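Side-chain contact in polyphenol oxidase, chloroplastic (Malus domestica, PDB 6ELV), which catalyses the oxidation of mono- and o-diphenols to o-diquinones, and is present here as its recombinantly expressed C-terminal domain: residues D110-E113 with E114-A117. Sequence-based numbering, arbitrary orientation.
Sequences DLLE and EIEA
A Schellman motif ends the short helix 109-115, joining Leu112 and Glu113 to Glu116 and Ala117. Its defining bond runs from Ala117 N to Leu112 O at 3.0 Å; the donor nitrogen lies in the carbonyl plane, and the angle at the hydrogen is 164°. The companion bond, Glu116 N to Glu113 O, is weak: 3.2 Å long and bent to 136°. Glu116 is the C-prime residue, and its phi of +65° turns the chain out of the helix. Just before it the pairing is still alpha-helical, as Ile115 N reaches Leu111 O at 2.9 Å and Glu114 N reaches Asp110 O at the same distance. Among the side chains, Leu111 and Ile115 meet obliquely, the methyl CD2 of the leucine lying 3.8 Å from CD1 of the isoleucine, with CG2 a little farther off. Ile115 CG1 sits between its backbone N and carbonyl carbon, which sets this branch against the carbonyls of the preceding turn, 3.4 Å from Leu111 O. The helix packs on strands 62-70 and 82-89, neighbours in the mixed sheet: Leu111 and Ile115 both touch Val68 and Glu82. Replacing Ile115 by alanine removes both branches and would probably leave a gap beside Leu111 CD2 and weaken the contact with Val68. The outer face is acidic. Glu114 CG, anti to its carbonyl carbon, passes 3.3 Å from Asp110 O, and the extended chain carries OE2 to 3.7 Å from Asp110 CB; the two carboxylates stay apart, and their like charges probably disfavour a closer approach. At the end of the motif, the side chain of Ala117 touches Asp70, which binds calcium together with Asp72 and Asp120, and lies about 5 Å from the ion.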
ATOM      1  N   ASP A 110       1.830  14.032   4.138  1.00  8.92           N
ATOM      2  CA  ASP A 110       0.632  14.802   4.467  1.00  9.52           C
ATOM      3  C   ASP A 110      -0.467  13.907   5.026  1.00  8.94           C
ATOM      4  O   ASP A 110      -1.182  14.297   5.961  1.00 10.06           O
ATOM      5  CB  ASP A 110       0.113  15.546   3.234  1.00  9.86           C
ATOM      6  CG  ASP A 110       1.070  16.608   2.733  1.00 11.13           C
ATOM      7  OD1 ASP A 110       1.684  17.309   3.567  1.00 12.78           O
ATOM      8  OD2 ASP A 110       1.205  16.743   1.495  1.00 12.05           O
ATOM      9  N   LEU A 111      -0.631  12.718   4.447  1.00  8.40           N
ATOM     10  CA  LEU A 111      -1.669  11.809   4.913  1.00  8.55           C
ATOM     11  C   LEU A 111      -1.500  11.501   6.398  1.00  8.68           C
ATOM     12  O   LEU A 111      -2.482  11.505   7.153  1.00  9.75           O
ATOM     13  CB  LEU A 111      -1.640  10.535   4.069  1.00  9.06           C
ATOM     14  CG  LEU A 111      -2.781   9.531   4.293  1.00  9.70           C
ATOM     15  CD1 LEU A 111      -2.968   8.638   3.083  1.00 11.85           C
ATOM     16  CD2 LEU A 111      -2.548   8.652   5.513  1.00 12.94           C
ATOM     17  N   LEU A 112      -0.267  11.223   6.834  1.00  8.45           N
ATOM     18  CA  LEU A 112      -0.065  10.877   8.238  1.00  9.70           C
ATOM     19  C   LEU A 112      -0.424  12.043   9.147  1.00 10.03           C
ATOM     20  O   LEU A 112      -0.938  11.845  10.253  1.00 10.89           O
ATOM     21  CB  LEU A 112       1.373  10.427   8.474  1.00 12.02           C
ATOM     22  CG  LEU A 112       1.761   9.136   7.758  1.00 13.11           C
ATOM     23  CD1 LEU A 112       3.203   8.768   8.061  1.00 17.79           C
ATOM     24  CD2 LEU A 112       0.803   7.979   8.061  1.00 17.47           C
ATOM     25  N   GLU A 113      -0.148  13.270   8.708  1.00 10.40           N
ATOM     26  CA  GLU A 113      -0.554  14.440   9.484  1.00 11.44           C
ATOM     27  C   GLU A 113      -2.075  14.549   9.554  1.00 11.50           C
ATOM     28  O   GLU A 113      -2.640  14.860  10.611  1.00 13.24           O
ATOM     29  CB  GLU A 113       0.052  15.701   8.861  1.00 14.83           C
ATOM     30  CG  GLU A 113      -0.215  16.971   9.640  1.00 22.59           C
ATOM     31  CD  GLU A 113       0.400  18.197   8.987  1.00 30.12           C
ATOM     32  OE1 GLU A 113       1.240  18.035   8.079  1.00 32.77           O
ATOM     33  OE2 GLU A 113       0.051  19.325   9.387  1.00 34.17           O
ATOM     34  N   GLU A 114      -2.751  14.293   8.434  1.00 11.12           N
ATOM     35  CA  GLU A 114      -4.204  14.432   8.372  1.00 12.58           C
ATOM     36  C   GLU A 114      -4.907  13.390   9.229  1.00 12.97           C
ATOM     37  O   GLU A 114      -5.903  13.695   9.893  1.00 15.11           O
ATOM     38  CB  GLU A 114      -4.658  14.347   6.918  1.00 13.83           C
ATOM     39  CG  GLU A 114      -4.223  15.554   6.119  1.00 15.77           C
ATOM     40  CD  GLU A 114      -4.241  15.313   4.630  1.00 19.93           C
ATOM     41  OE1 GLU A 114      -4.943  14.379   4.191  1.00 23.33           O
ATOM     42  OE2 GLU A 114      -3.541  16.051   3.901  1.00 20.57           O
ATOM     43  N   ILE A 115      -4.410  12.153   9.226  1.00 12.05           N
ATOM     44  CA  ILE A 115      -5.020  11.123  10.064  1.00 12.51           C
ATOM     45  C   ILE A 115      -4.510  11.164  11.489  1.00 12.61           C
ATOM     46  O   ILE A 115      -5.018  10.423  12.336  1.00 13.97           O
ATOM     47  CB  ILE A 115      -4.915   9.709   9.465  1.00 13.70           C
ATOM     48  CG1 ILE A 115      -3.478   9.194   9.474  1.00 13.35           C
ATOM     49  CG2 ILE A 115      -5.498   9.695   8.072  1.00 15.86           C
ATOM     50  CD1 ILE A 115      -3.367   7.714   9.144  1.00 14.37           C
ATOM     51  N   GLU A 116      -3.520  12.011  11.768  1.00 11.86           N
ATOM     52  CA  GLU A 116      -2.965  12.201  13.109  1.00 12.13           C
ATOM     53  C   GLU A 116      -2.264  10.948  13.632  1.00 11.66           C
ATOM     54  O   GLU A 116      -2.431  10.550  14.786  1.00 14.58           O
ATOM     55  CB  GLU A 116      -4.000  12.754  14.085  1.00 14.80           C
ATOM     56  CG  GLU A 116      -4.605  14.060  13.605  1.00 20.51           C
ATOM     57  CD  GLU A 116      -5.505  14.700  14.633  1.00 26.84           C
ATOM     58  OE1 GLU A 116      -6.500  14.063  15.032  1.00 28.68           O
ATOM     59  OE2 GLU A 116      -5.216  15.841  15.044  1.00 29.70           O
ATOM     60  N   ALA A 117      -1.457  10.338  12.764  1.00 10.92           N
ATOM     61  CA  ALA A 117      -0.663   9.157  13.075  1.00 11.22           C
ATOM     62  C   ALA A 117       0.838   9.438  13.074  1.00 11.54           C
ATOM     63  O   ALA A 117       1.639   8.496  13.055  1.00 12.39           O
ATOM     64  CB  ALA A 117      -0.994   8.027  12.096  1.00 11.84           C
TER